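PDB 6NYR: Crov588 from Cafeteriavirus, which is of unknown function but folds into a circular solenoid of FNIP leucine-rich repeats stacked coil upon coil. Local coordinates for residues I552-L557 with E576-N581; T562-G567 with T584-G589; N571-E576 with F592-T597; Q528-N533 with T546-K551; Q506-N511 with E532-N537. All blocks are in the same frame, centred on the assembly; numbering follows the deposited sequence.

Contact 1 of 5, residues I552-L557 with E576-N581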
# COMPACT_ATOMS: atom_id res chain seq x y z
N ILE A 552 -6.72 -36.92 12.70
CA ILE A 552 -5.27 -37.07 12.56
C ILE A 552 -4.80 -37.97 13.69
O ILE A 552 -5.05 -37.68 14.87
CB ILE A 552 -4.56 -35.72 12.59
CG1 ILE A 552 -5.01 -34.88 11.39
CG2 ILE A 552 -3.05 -35.91 12.56
CD1 ILE A 552 -4.77 -33.40 11.55
N ILE A 553 -4.14 -39.07 13.34
CA ILE A 553 -3.63 -40.00 14.33
C ILE A 553 -2.13 -39.81 14.48
O ILE A 553 -1.54 -38.90 13.87
CB ILE A 553 -3.96 -41.46 13.96
CG1 ILE A 553 -3.07 -41.93 12.80
CG2 ILE A 553 -5.43 -41.59 13.58
CD1 ILE A 553 -3.47 -43.29 12.24
N GLU A 554 -1.49 -40.66 15.27
CA GLU A 554 -0.08 -40.50 15.58
C GLU A 554 0.79 -40.70 14.34
O GLU A 554 0.47 -41.46 13.43
CB GLU A 554 0.34 -41.49 16.66
CG GLU A 554 -0.40 -41.31 17.96
CD GLU A 554 -1.61 -42.21 18.07
OE1 GLU A 554 -2.40 -42.31 17.10
OE2 GLU A 554 -1.77 -42.83 19.13
N ASN A 555 1.94 -40.01 14.35
CA ASN A 555 2.97 -40.17 13.34
C ASN A 555 2.47 -39.77 11.96
O ASN A 555 2.92 -40.31 10.94
CB ASN A 555 3.51 -41.60 13.33
CG ASN A 555 4.07 -42.02 14.67
OD1 ASN A 555 5.11 -41.52 15.11
ND2 ASN A 555 3.38 -42.93 15.34
N VAL A 556 1.54 -38.83 11.92
CA VAL A 556 1.09 -38.22 10.68
C VAL A 556 1.70 -36.84 10.49
O VAL A 556 2.27 -36.54 9.43
CB VAL A 556 -0.45 -38.15 10.65
CG1 VAL A 556 -0.93 -37.39 9.43
CG2 VAL A 556 -1.04 -39.56 10.69
N LEU A 557 1.61 -35.99 11.51
CA LEU A 557 2.22 -34.66 11.47
C LEU A 557 3.73 -34.78 11.68
O LEU A 557 4.16 -35.41 12.65
CB LEU A 557 1.60 -33.77 12.54
CG LEU A 557 0.10 -33.50 12.42
CD1 LEU A 557 -0.40 -32.71 13.62
CD2 LEU A 557 -0.22 -32.78 11.13
N GLU A 576 -3.09 -37.78 22.77
CA GLU A 576 -1.67 -37.72 23.07
C GLU A 576 -0.83 -38.06 21.84
O GLU A 576 -1.19 -38.92 21.03
CB GLU A 576 -1.31 -38.68 24.20
CG GLU A 576 -1.74 -38.26 25.60
CD GLU A 576 -3.15 -38.69 25.95
OE1 GLU A 576 -3.91 -39.07 25.03
OE2 GLU A 576 -3.50 -38.64 27.14
N ASN A 577 0.32 -37.39 21.74
CA ASN A 577 1.38 -37.77 20.80
C ASN A 577 0.94 -37.62 19.34
O ASN A 577 1.47 -38.29 18.45
CB ASN A 577 1.85 -39.21 21.05
CG ASN A 577 2.41 -39.41 22.45
OD1 ASN A 577 1.88 -40.19 23.23
ND2 ASN A 577 3.49 -38.69 22.76
N VAL A 578 -0.01 -36.74 19.09
CA VAL A 578 -0.46 -36.44 17.73
C VAL A 578 0.15 -35.15 17.20
O VAL A 578 0.63 -35.10 16.07
CB VAL A 578 -2.01 -36.38 17.69
CG1 VAL A 578 -2.51 -36.18 16.26
CG2 VAL A 578 -2.61 -37.63 18.31
N LEU A 579 0.14 -34.10 18.02
CA LEU A 579 0.83 -32.87 17.69
C LEU A 579 2.33 -33.05 17.92
O LEU A 579 2.73 -33.46 19.02
CB LEU A 579 0.30 -31.71 18.53
CG LEU A 579 -1.17 -31.35 18.28
CD1 LEU A 579 -1.69 -30.41 19.36
CD2 LEU A 579 -1.33 -30.72 16.91
N PRO A 580 3.18 -32.74 16.94
CA PRO A 580 4.62 -32.94 17.14
C PRO A 580 5.17 -31.97 18.17
O PRO A 580 4.64 -30.87 18.37
CB PRO A 580 5.21 -32.67 15.75
CG PRO A 580 4.23 -31.74 15.10
CD PRO A 580 2.87 -32.16 15.62
N ASN A 581 6.23 -32.40 18.85
CA ASN A 581 6.84 -31.59 19.90
C ASN A 581 7.52 -30.34 19.35
O ASN A 581 7.80 -29.41 20.12
CB ASN A 581 7.85 -32.44 20.68
CG ASN A 581 7.19 -33.30 21.74
OD1 ASN A 581 6.25 -32.86 22.41
ND2 ASN A 581 7.67 -34.53 21.89
O HOH W 1 0.78 -36.96 13.57
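V578 and L557 do most of the apolar packing here. V578 holds CG1 anti to its backbone N (chi1 -176°), which sets that methyl 3.3 Å from I552 O and brings it up to I552 CG2 at 3.7 Å. Further along, L557 crosses the ring of P580 at a slant, its CB 3.7 Å from P580 CD, and L557 CD1 reaches L579 CD2 at 4.0 Å. Toward the outside, the aliphatic stem of E554 lies on a peptide oxygen, CG 3.6 Å from N577 O.

Polar linkage runs through water, since no direct hydrogen bond joins the two segments. One molecule donates to I553 O at 3.0 Å and to V578 O at 3.1 Å, and accepts from V556 N; its approach to L557 N is too short to trust.

N555 and N577 both have positive phi, and L557 and L579 both turn in onto L564. Two equivalent outer turns, 22 residues apart, are thus stacked in successive coils of a leucine-rich-repeat solenoid.

Contact 2 of 5, residues T562-G567 with T584-G589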
# COMPACT_ATOMS: atom_id res chain seq x y z
N THR A 562 6.30 -26.54 12.77
CA THR A 562 6.25 -25.47 13.75
C THR A 562 4.94 -24.69 13.73
O THR A 562 4.51 -24.21 14.78
CB THR A 562 7.40 -24.48 13.50
OG1 THR A 562 7.35 -24.01 12.14
CG2 THR A 562 8.75 -25.15 13.73
N HIS A 563 4.30 -24.56 12.57
CA HIS A 563 3.11 -23.73 12.41
C HIS A 563 1.99 -24.56 11.82
O HIS A 563 2.09 -25.05 10.69
CB HIS A 563 3.41 -22.53 11.50
CG HIS A 563 4.45 -21.60 12.06
ND1 HIS A 563 5.73 -22.01 12.36
CD2 HIS A 563 4.39 -20.29 12.39
CE1 HIS A 563 6.42 -20.99 12.84
NE2 HIS A 563 5.62 -19.93 12.87
N LEU A 564 0.90 -24.72 12.58
CA LEU A 564 -0.25 -25.51 12.15
C LEU A 564 -1.51 -24.68 12.26
O LEU A 564 -1.82 -24.14 13.33
CB LEU A 564 -0.38 -26.78 12.99
CG LEU A 564 -1.60 -27.65 12.70
CD1 LEU A 564 -1.67 -28.04 11.23
CD2 LEU A 564 -1.59 -28.89 13.59
N GLU A 565 -2.25 -24.58 11.16
CA GLU A 565 -3.51 -23.85 11.11
C GLU A 565 -4.60 -24.78 10.57
O GLU A 565 -4.53 -25.22 9.42
CB GLU A 565 -3.41 -22.59 10.25
CG GLU A 565 -4.72 -21.82 10.13
CD GLU A 565 -4.60 -20.55 9.31
OE1 GLU A 565 -3.46 -20.18 8.96
OE2 GLU A 565 -5.64 -19.93 9.00
N PHE A 566 -5.57 -25.10 11.42
CA PHE A 566 -6.77 -25.81 10.99
C PHE A 566 -7.79 -24.83 10.42
O PHE A 566 -7.83 -23.66 10.80
CB PHE A 566 -7.39 -26.59 12.15
CG PHE A 566 -6.59 -27.78 12.58
CD1 PHE A 566 -6.48 -28.88 11.75
CD2 PHE A 566 -5.96 -27.80 13.81
CE1 PHE A 566 -5.75 -29.98 12.14
CE2 PHE A 566 -5.22 -28.90 14.20
CZ PHE A 566 -5.12 -29.99 13.36
N GLY A 567 -8.64 -25.33 9.53
CA GLY A 567 -9.63 -24.51 8.87
C GLY A 567 -10.97 -24.49 9.57
O GLY A 567 -11.19 -25.15 10.59
N THR A 584 5.31 -24.75 17.49
CA THR A 584 5.34 -23.51 18.25
C THR A 584 4.10 -22.65 18.06
O THR A 584 3.73 -21.91 18.98
CB THR A 584 6.58 -22.67 17.88
OG1 THR A 584 6.58 -22.40 16.46
CG2 THR A 584 7.86 -23.37 18.27
N HIS A 585 3.43 -22.75 16.91
CA HIS A 585 2.25 -21.95 16.61
C HIS A 585 1.11 -22.87 16.18
O HIS A 585 1.24 -23.61 15.20
CB HIS A 585 2.53 -20.93 15.50
CG HIS A 585 3.55 -19.90 15.87
ND1 HIS A 585 4.86 -20.21 16.14
CD2 HIS A 585 3.43 -18.56 16.04
CE1 HIS A 585 5.52 -19.10 16.45
NE2 HIS A 585 4.67 -18.09 16.40
N LEU A 586 -0.00 -22.82 16.92
CA LEU A 586 -1.18 -23.63 16.61
C LEU A 586 -2.42 -22.75 16.58
O LEU A 586 -2.68 -22.00 17.53
CB LEU A 586 -1.35 -24.75 17.64
CG LEU A 586 -2.57 -25.65 17.52
CD1 LEU A 586 -2.57 -26.40 16.20
CD2 LEU A 586 -2.60 -26.63 18.70
N THR A 587 -3.19 -22.85 15.50
CA THR A 587 -4.42 -22.09 15.34
C THR A 587 -5.54 -23.03 14.93
O THR A 587 -5.46 -23.68 13.89
CB THR A 587 -4.27 -20.97 14.30
OG1 THR A 587 -3.32 -20.00 14.77
CG2 THR A 587 -5.61 -20.29 14.03
N PHE A 588 -6.60 -23.08 15.74
CA PHE A 588 -7.80 -23.82 15.39
C PHE A 588 -8.77 -22.93 14.63
O PHE A 588 -8.82 -21.71 14.83
CB PHE A 588 -8.50 -24.38 16.63
CG PHE A 588 -7.72 -25.45 17.33
CD1 PHE A 588 -7.68 -26.74 16.83
CD2 PHE A 588 -7.03 -25.17 18.51
CE1 PHE A 588 -6.97 -27.73 17.48
CE2 PHE A 588 -6.32 -26.15 19.16
CZ PHE A 588 -6.29 -27.44 18.64
N GLY A 589 -9.57 -23.56 13.76
CA GLY A 589 -10.55 -22.84 12.97
C GLY A 589 -11.85 -22.61 13.72
O GLY A 589 -12.01 -22.95 14.89
O HOH W 2 -0.73 -21.10 13.59
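H563 and H585 lie one over the other on the exposed face of two parallel strands, in an offset stack with centroids 4.2 Å apart and planes at 7°. The slide puts H585 ND1 over the rim of the H563 ring, and the CB of H585 also sits over that ring's face. The threonine before each imidazole fixes the ring's rotation: T562 OG1, also hydrogen-bonded to T540 O, lies in plane at the edge of the H563 ring and bonds H563 ND1 at 2.6 Å, and T584 OG1 does the same for H585.

On the buried face, L586 CD1 is the bump. It fits the hollow between L564 CD2, 3.7 Å away, and F566 CE2. The rings of F566 and F588 point the same way, nearly parallel but slid apart, so that they meet mainly along one side, CD2 of F566 3.6 Å from CD1 of F588. G589 CA comes 3.4 Å from G567 O on the side where a CB would collide with that oxygen.

Between the faces, backbone bonds zip the strands together in register. T562 O takes two of them, from T584 N and H585 N; L564 N binds H585 O, T587 N binds L564 O, and F566 N binds T587 O.

Strand 541-543 continues the pattern beyond 563-565, where H541 stacks on H563; on the far side strand 607-609 follows, with Y607 stacked on H585.

Contact 3 of 5, residues N571-E576 with F592-T597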
# COMPACT_ATOMS: atom_id res chain seq x y z
N ASN A 571 -13.04 -30.40 13.19
CA ASN A 571 -13.60 -30.60 14.52
C ASN A 571 -13.43 -32.06 14.94
O ASN A 571 -14.39 -32.78 15.20
CB ASN A 571 -15.07 -30.18 14.53
CG ASN A 571 -15.66 -30.14 15.92
OD1 ASN A 571 -14.95 -29.93 16.90
ND2 ASN A 571 -16.96 -30.37 16.01
N GLN A 572 -12.18 -32.50 15.05
CA GLN A 572 -11.87 -33.86 15.44
C GLN A 572 -11.07 -33.89 16.74
O GLN A 572 -10.31 -32.96 17.04
CB GLN A 572 -11.07 -34.60 14.36
CG GLN A 572 -11.81 -34.77 13.04
CD GLN A 572 -13.05 -35.62 13.18
OE1 GLN A 572 -13.06 -36.63 13.89
NE2 GLN A 572 -14.12 -35.23 12.49
N LYS A 573 -11.24 -34.97 17.49
CA LYS A 573 -10.48 -35.16 18.72
C LYS A 573 -8.98 -35.18 18.41
O LYS A 573 -8.54 -35.71 17.39
CB LYS A 573 -10.87 -36.49 19.37
CG LYS A 573 -12.17 -36.47 20.17
CD LYS A 573 -12.79 -37.88 20.19
CE LYS A 573 -13.54 -38.18 21.47
NZ LYS A 573 -14.66 -37.23 21.69
N ILE A 574 -8.20 -34.56 19.29
CA ILE A 574 -6.75 -34.62 19.24
C ILE A 574 -6.28 -35.24 20.56
O ILE A 574 -6.57 -34.70 21.64
CB ILE A 574 -6.11 -33.24 19.02
CG1 ILE A 574 -6.66 -32.63 17.73
CG2 ILE A 574 -4.60 -33.36 18.96
CD1 ILE A 574 -6.26 -31.18 17.50
N THR A 575 -5.57 -36.37 20.46
CA THR A 575 -5.15 -37.10 21.64
C THR A 575 -3.62 -37.02 21.81
O THR A 575 -2.94 -36.30 21.07
CB THR A 575 -5.62 -38.56 21.56
OG1 THR A 575 -5.27 -39.25 22.77
CG2 THR A 575 -4.99 -39.27 20.37
N GLU A 576 -3.09 -37.78 22.77
CA GLU A 576 -1.67 -37.72 23.07
C GLU A 576 -0.83 -38.06 21.84
O GLU A 576 -1.19 -38.92 21.03
CB GLU A 576 -1.31 -38.68 24.20
CG GLU A 576 -1.74 -38.26 25.60
CD GLU A 576 -3.15 -38.69 25.95
OE1 GLU A 576 -3.91 -39.07 25.03
OE2 GLU A 576 -3.50 -38.64 27.14
N PHE A 592 -13.88 -25.76 15.65
CA PHE A 592 -13.27 -26.72 16.56
C PHE A 592 -13.80 -26.54 17.98
O PHE A 592 -13.72 -25.45 18.54
CB PHE A 592 -11.74 -26.58 16.55
CG PHE A 592 -11.05 -27.46 17.56
CD1 PHE A 592 -10.69 -28.76 17.25
CD2 PHE A 592 -10.76 -26.98 18.83
CE1 PHE A 592 -10.06 -29.56 18.17
CE2 PHE A 592 -10.13 -27.78 19.76
CZ PHE A 592 -9.78 -29.08 19.44
N ASN A 593 -14.32 -27.62 18.55
CA ASN A 593 -14.88 -27.56 19.90
C ASN A 593 -14.76 -28.94 20.56
O ASN A 593 -15.75 -29.58 20.92
CB ASN A 593 -16.33 -27.09 19.87
CG ASN A 593 -16.84 -26.69 21.25
OD1 ASN A 593 -16.05 -26.39 22.15
ND2 ASN A 593 -18.16 -26.68 21.42
N GLN A 594 -13.53 -29.41 20.72
CA GLN A 594 -13.26 -30.70 21.34
C GLN A 594 -12.52 -30.52 22.66
O GLN A 594 -11.78 -29.54 22.85
CB GLN A 594 -12.44 -31.60 20.42
CG GLN A 594 -13.13 -31.97 19.12
CD GLN A 594 -14.40 -32.77 19.35
OE1 GLN A 594 -14.42 -33.70 20.16
NE2 GLN A 594 -15.46 -32.41 18.65
N LYS A 595 -12.72 -31.46 23.57
CA LYS A 595 -12.05 -31.44 24.86
C LYS A 595 -10.56 -31.72 24.69
O LYS A 595 -10.16 -32.59 23.92
CB LYS A 595 -12.70 -32.47 25.79
CG LYS A 595 -14.14 -32.12 26.17
CD LYS A 595 -14.99 -33.37 26.35
CE LYS A 595 -15.22 -33.78 27.79
NZ LYS A 595 -15.67 -35.20 27.85
N ILE A 596 -9.74 -30.96 25.41
CA ILE A 596 -8.29 -31.09 25.36
C ILE A 596 -7.82 -31.54 26.73
O ILE A 596 -7.97 -30.80 27.71
CB ILE A 596 -7.60 -29.78 24.95
CG1 ILE A 596 -8.05 -29.37 23.54
CG2 ILE A 596 -6.10 -29.94 25.01
CD1 ILE A 596 -7.41 -28.11 23.03
N THR A 597 -7.25 -32.73 26.80
CA THR A 597 -6.76 -33.29 28.05
C THR A 597 -5.27 -33.00 28.19
O THR A 597 -4.65 -32.34 27.34
CB THR A 597 -7.03 -34.80 28.09
OG1 THR A 597 -6.34 -35.44 27.01
CG2 THR A 597 -8.52 -35.08 27.97
O HOH W 3 -18.30 -29.60 19.05
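With CG anti to its backbone N (chi1 -171°), N571 swings its amide across to the next coil, where Q594 folds back at chi2 (-63°); the two side chains cross at about a right angle, their amide planes 53° apart. This is the asparagine row of a leucine-rich-repeat solenoid, in which an asparagine side-chain oxygen accepts a backbone N-H of the following repeat. N571 OD1 accepts from N593 N at 2.9 Å, and N593 OD1 in turn is taken by N615 N and Q616 NE2.

Q594 also packs: its CG lies 3.6 Å from Q572 O, and its amide oxygen OE1 3.6 Å from K573 CG. The same Q572 O meets F592 at the ring edge, 3.6 Å from CE1, and I574 CD1 touches that atom at 4.2 Å.

The second grip is nearly straight: Q594 NE2 lies 3.1 Å from N571 OD1, on the face opposite to N593 N; neither donor is in the N571 amide plane, although the oxygen lies in that of Q594.

Contact 4 of 5, residues Q528-N533 with T546-K551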
# COMPACT_ATOMS: atom_id res chain seq x y z
N GLN A 528 -9.30 -35.19 2.52
CA GLN A 528 -8.86 -36.57 2.47
C GLN A 528 -7.99 -36.88 3.67
O GLN A 528 -7.18 -36.05 4.10
CB GLN A 528 -8.09 -36.88 1.18
CG GLN A 528 -8.87 -36.65 -0.10
CD GLN A 528 -10.16 -37.44 -0.15
OE1 GLN A 528 -10.18 -38.65 0.11
NE2 GLN A 528 -11.25 -36.77 -0.50
N ASN A 529 -8.15 -38.08 4.22
CA ASN A 529 -7.38 -38.48 5.39
C ASN A 529 -5.90 -38.55 5.05
O ASN A 529 -5.50 -39.06 4.00
CB ASN A 529 -7.86 -39.85 5.88
CG ASN A 529 -7.11 -40.32 7.10
OD1 ASN A 529 -7.19 -39.70 8.17
ND2 ASN A 529 -6.38 -41.42 6.97
N LEU A 530 -5.07 -38.02 5.94
CA LEU A 530 -3.63 -38.06 5.80
C LEU A 530 -3.08 -39.19 6.66
O LEU A 530 -3.40 -39.28 7.86
CB LEU A 530 -2.99 -36.73 6.19
CG LEU A 530 -3.37 -35.53 5.31
CD1 LEU A 530 -3.01 -34.22 6.01
CD2 LEU A 530 -2.72 -35.61 3.94
N THR A 531 -2.27 -40.05 6.06
CA THR A 531 -1.75 -41.23 6.73
C THR A 531 -0.26 -41.04 7.05
O THR A 531 0.29 -39.94 6.91
CB THR A 531 -1.96 -42.47 5.86
OG1 THR A 531 -1.30 -42.29 4.60
CG2 THR A 531 -3.44 -42.70 5.62
N GLU A 532 0.39 -42.11 7.49
CA GLU A 532 1.74 -42.02 8.01
C GLU A 532 2.76 -41.84 6.89
O GLU A 532 2.60 -42.36 5.78
CB GLU A 532 2.10 -43.27 8.82
CG GLU A 532 0.92 -43.89 9.56
CD GLU A 532 1.35 -44.82 10.68
OE1 GLU A 532 2.51 -45.29 10.66
OE2 GLU A 532 0.53 -45.07 11.58
N ASN A 533 3.82 -41.09 7.20
CA ASN A 533 4.92 -40.85 6.26
C ASN A 533 4.42 -40.32 4.92
O ASN A 533 4.99 -40.62 3.87
CB ASN A 533 5.75 -42.12 6.07
CG ASN A 533 6.25 -42.70 7.38
OD1 ASN A 533 5.96 -43.85 7.71
ND2 ASN A 533 6.99 -41.90 8.13
N THR A 546 -10.95 -24.85 4.07
CA THR A 546 -12.29 -24.81 4.64
C THR A 546 -12.76 -26.18 5.10
O THR A 546 -13.19 -26.35 6.25
CB THR A 546 -13.28 -24.24 3.61
OG1 THR A 546 -12.94 -22.89 3.30
CG2 THR A 546 -14.71 -24.31 4.12
N CYS A 547 -12.68 -27.18 4.23
CA CYS A 547 -13.43 -28.41 4.44
C CYS A 547 -12.69 -29.50 5.19
O CYS A 547 -13.34 -30.46 5.63
CB CYS A 547 -13.89 -28.98 3.09
SG CYS A 547 -15.21 -28.06 2.29
N PHE A 548 -11.37 -29.42 5.35
CA PHE A 548 -10.66 -30.54 5.94
C PHE A 548 -11.20 -30.87 7.32
O PHE A 548 -11.09 -30.05 8.24
CB PHE A 548 -9.16 -30.28 6.03
CG PHE A 548 -8.41 -31.38 6.73
CD1 PHE A 548 -8.07 -32.55 6.05
CD2 PHE A 548 -8.07 -31.27 8.07
CE1 PHE A 548 -7.40 -33.57 6.69
CE2 PHE A 548 -7.39 -32.29 8.71
CZ PHE A 548 -7.06 -33.44 8.02
N ASN A 549 -11.78 -32.06 7.48
CA ASN A 549 -12.28 -32.50 8.77
C ASN A 549 -12.08 -34.01 8.94
O ASN A 549 -13.01 -34.78 9.15
CB ASN A 549 -13.76 -32.14 8.93
CG ASN A 549 -14.26 -32.35 10.36
OD1 ASN A 549 -13.48 -32.32 11.31
ND2 ASN A 549 -15.56 -32.57 10.50
N GLN A 550 -10.83 -34.45 8.83
CA GLN A 550 -10.47 -35.84 9.06
C GLN A 550 -9.69 -35.96 10.37
O GLN A 550 -9.00 -35.02 10.78
CB GLN A 550 -9.63 -36.40 7.91
CG GLN A 550 -10.36 -36.42 6.59
CD GLN A 550 -11.67 -37.17 6.65
OE1 GLN A 550 -11.71 -38.34 7.03
NE2 GLN A 550 -12.75 -36.49 6.30
N LYS A 551 -9.81 -37.11 11.02
CA LYS A 551 -9.06 -37.33 12.24
C LYS A 551 -7.59 -37.54 11.90
O LYS A 551 -7.24 -38.23 10.93
CB LYS A 551 -9.58 -38.54 13.01
CG LYS A 551 -9.06 -38.59 14.44
CD LYS A 551 -9.34 -39.92 15.12
CE LYS A 551 -10.31 -39.75 16.29
NZ LYS A 551 -11.70 -39.53 15.80
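F548 meets Q528 edge-on: the oxygen Q528 O lies in the plane of the ring, 3.6 Å from F548 CE1. A CG anti to the backbone N (chi1 176°) aims the phenyl toward the neighbouring coil, where its CE1 also comes to 4.5 Å from L530 CD1, a loose apolar touch. One face of the ring is occupied from within its own segment, Q550 N standing 3.9 Å above the F548 ring, over its centre. Further in, F544 stacks on F548 and receives L530 as well.

Van der Waals contact with the backbone is the part played by Q550. With CG anti to the carbonyl carbon (chi1 -62°), it lays CG against the peptide between Q528 and N529, 3.6 Å from N529 N and 3.8 Å from Q528 C; the bend at chi2 then turns the amide end toward N527.

These are neighbouring coils of the leucine-rich-repeat solenoid, and the polar ends of the glutamines follow its asparagine row. Q550 NE2 is bound by N527 OD1, which also accepts from N549 N, and one coil earlier Q528 NE2 is bound by N505 OD1.

On the outer side, the side chain of N529 crosses that of Q550 at about a right angle, with Q550 CB 4.0 Å from N529 CA.

Contact 5 of 5, residues Q506-N511 with E532-N537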
# COMPACT_ATOMS: atom_id res chain seq x y z
N GLN A 506 -7.83 -34.78 -3.86
CA GLN A 506 -7.34 -36.12 -4.19
C GLN A 506 -6.47 -36.63 -3.05
O GLN A 506 -5.83 -35.85 -2.34
CB GLN A 506 -6.53 -36.12 -5.49
CG GLN A 506 -7.29 -35.67 -6.72
CD GLN A 506 -8.51 -36.53 -7.00
OE1 GLN A 506 -8.42 -37.76 -7.04
NE2 GLN A 506 -9.65 -35.88 -7.20
N LYS A 507 -6.43 -37.95 -2.89
CA LYS A 507 -5.56 -38.56 -1.90
C LYS A 507 -4.10 -38.34 -2.26
O LYS A 507 -3.73 -38.30 -3.43
CB LYS A 507 -5.86 -40.05 -1.77
CG LYS A 507 -7.14 -40.33 -0.98
CD LYS A 507 -7.53 -41.80 -0.97
CE LYS A 507 -8.87 -41.98 -0.26
NZ LYS A 507 -9.53 -43.27 -0.59
N ILE A 508 -3.28 -38.16 -1.22
CA ILE A 508 -1.83 -38.00 -1.35
C ILE A 508 -1.17 -39.19 -0.69
O ILE A 508 -1.33 -39.42 0.52
CB ILE A 508 -1.36 -36.68 -0.71
CG1 ILE A 508 -2.22 -35.52 -1.22
CG2 ILE A 508 0.10 -36.43 -1.03
CD1 ILE A 508 -1.75 -34.15 -0.79
N MET A 509 -0.41 -39.97 -1.47
CA MET A 509 0.25 -41.15 -0.94
C MET A 509 1.65 -40.76 -0.44
O MET A 509 1.98 -39.58 -0.31
CB MET A 509 0.26 -42.26 -1.99
CG MET A 509 0.78 -41.89 -3.37
SD MET A 509 0.48 -43.24 -4.54
CE MET A 509 1.64 -42.85 -5.85
N GLU A 510 2.50 -41.75 -0.17
CA GLU A 510 3.62 -41.54 0.74
C GLU A 510 4.78 -40.74 0.14
O GLU A 510 5.20 -39.73 0.72
CB GLU A 510 4.12 -42.89 1.27
CG GLU A 510 3.37 -43.39 2.49
CD GLU A 510 3.81 -44.77 2.95
OE1 GLU A 510 5.03 -44.98 3.13
OE2 GLU A 510 2.94 -45.65 3.13
N ASN A 511 5.33 -41.19 -0.97
CA ASN A 511 6.50 -40.52 -1.56
C ASN A 511 6.10 -39.60 -2.72
O ASN A 511 6.57 -39.72 -3.84
CB ASN A 511 7.54 -41.54 -2.00
CG ASN A 511 8.15 -42.28 -0.82
OD1 ASN A 511 8.05 -43.50 -0.72
ND2 ASN A 511 8.78 -41.53 0.09
N GLU A 532 0.39 -42.11 7.49
CA GLU A 532 1.74 -42.02 8.01
C GLU A 532 2.76 -41.84 6.89
O GLU A 532 2.60 -42.36 5.78
CB GLU A 532 2.10 -43.27 8.82
CG GLU A 532 0.92 -43.89 9.56
CD GLU A 532 1.35 -44.82 10.68
OE1 GLU A 532 2.51 -45.29 10.66
OE2 GLU A 532 0.53 -45.07 11.58
N ASN A 533 3.82 -41.09 7.20
CA ASN A 533 4.92 -40.85 6.26
C ASN A 533 4.42 -40.32 4.92
O ASN A 533 4.99 -40.62 3.87
CB ASN A 533 5.75 -42.12 6.07
CG ASN A 533 6.25 -42.70 7.38
OD1 ASN A 533 5.96 -43.85 7.71
ND2 ASN A 533 6.99 -41.90 8.13
N VAL A 534 3.35 -39.53 4.96
CA VAL A 534 2.87 -38.80 3.80
C VAL A 534 3.41 -37.37 3.78
O VAL A 534 3.90 -36.90 2.76
CB VAL A 534 1.33 -38.81 3.76
CG1 VAL A 534 0.82 -37.92 2.63
CG2 VAL A 534 0.81 -40.24 3.61
N LEU A 535 3.30 -36.68 4.91
CA LEU A 535 3.82 -35.32 5.04
C LEU A 535 5.32 -35.36 5.27
O LEU A 535 5.79 -36.08 6.15
CB LEU A 535 3.11 -34.61 6.19
CG LEU A 535 1.60 -34.43 6.02
CD1 LEU A 535 0.99 -33.73 7.23
CD2 LEU A 535 1.28 -33.66 4.74
N PRO A 536 6.11 -34.61 4.49
CA PRO A 536 7.57 -34.79 4.54
C PRO A 536 8.16 -34.22 5.82
O PRO A 536 7.59 -33.36 6.49
CB PRO A 536 8.07 -34.03 3.30
CG PRO A 536 6.94 -33.11 2.90
CD PRO A 536 5.71 -33.42 3.72
N ASN A 537 9.36 -34.71 6.15
CA ASN A 537 10.02 -34.37 7.41
C ASN A 537 10.69 -33.00 7.37
O ASN A 537 11.36 -32.64 8.35
CB ASN A 537 11.08 -35.42 7.78
CG ASN A 537 10.84 -36.05 9.12
OD1 ASN A 537 10.24 -35.43 10.00
ND2 ASN A 537 11.34 -37.27 9.30
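Two outer turns of adjacent FNIP repeats meet here, with V534 of one set against I508, M509 and E510 of the other. The methyl V534 CG1, anti to its backbone N (chi1 174°), does the filling: it lies 3.4 Å from I508 O and 3.6 Å from M509 O, and touches I508 CG2 at 4.0 Å, the two side chains crossing at a slant. E510 covers the outward side. Its extended chain runs beside N533, pointing the same way, and CG rests 3.5 Å from both N533 O and E532 O, while OE1 passes 4.2 Å from N533 CB.

No hydrogen bond crosses between the segments; E510 O and N533 O, both acceptors, lie 3.3 Å apart without a bond. The turns differ in backbone as well: N533 has positive phi (53°), N511 negative (-100°). Beyond the contact, N537 O is taken by S560 OG in the next coil. Valine methyl on backbone oxygens, with a glutamate stem outside it, is the stacking of convex-side turns in this leucine-rich-repeat ring.

In the fold
All five contacts lie on one arc of the ring and step coil by coil along it. Contact 2, on the strands, is the innermost, its centre about 28 Å from the centre of the chain; the other four, on the loops, lie about 37 to 40 Å out. The core between is continuous: L579 of contact 1 packs on L564 and L586 of contact 2, and I574 of contact 3 on F588. The asparagine row joins contact 4 to contact 3 through N549 OD1, 2.7 Å from N571 N. Contacts 4 and 5 share E532 and N533, with centres about 11 Å apart, and contacts 1 and 3 share E576. A glycerol, probably from crystallisation, lies about 3 Å from the N593 side chain.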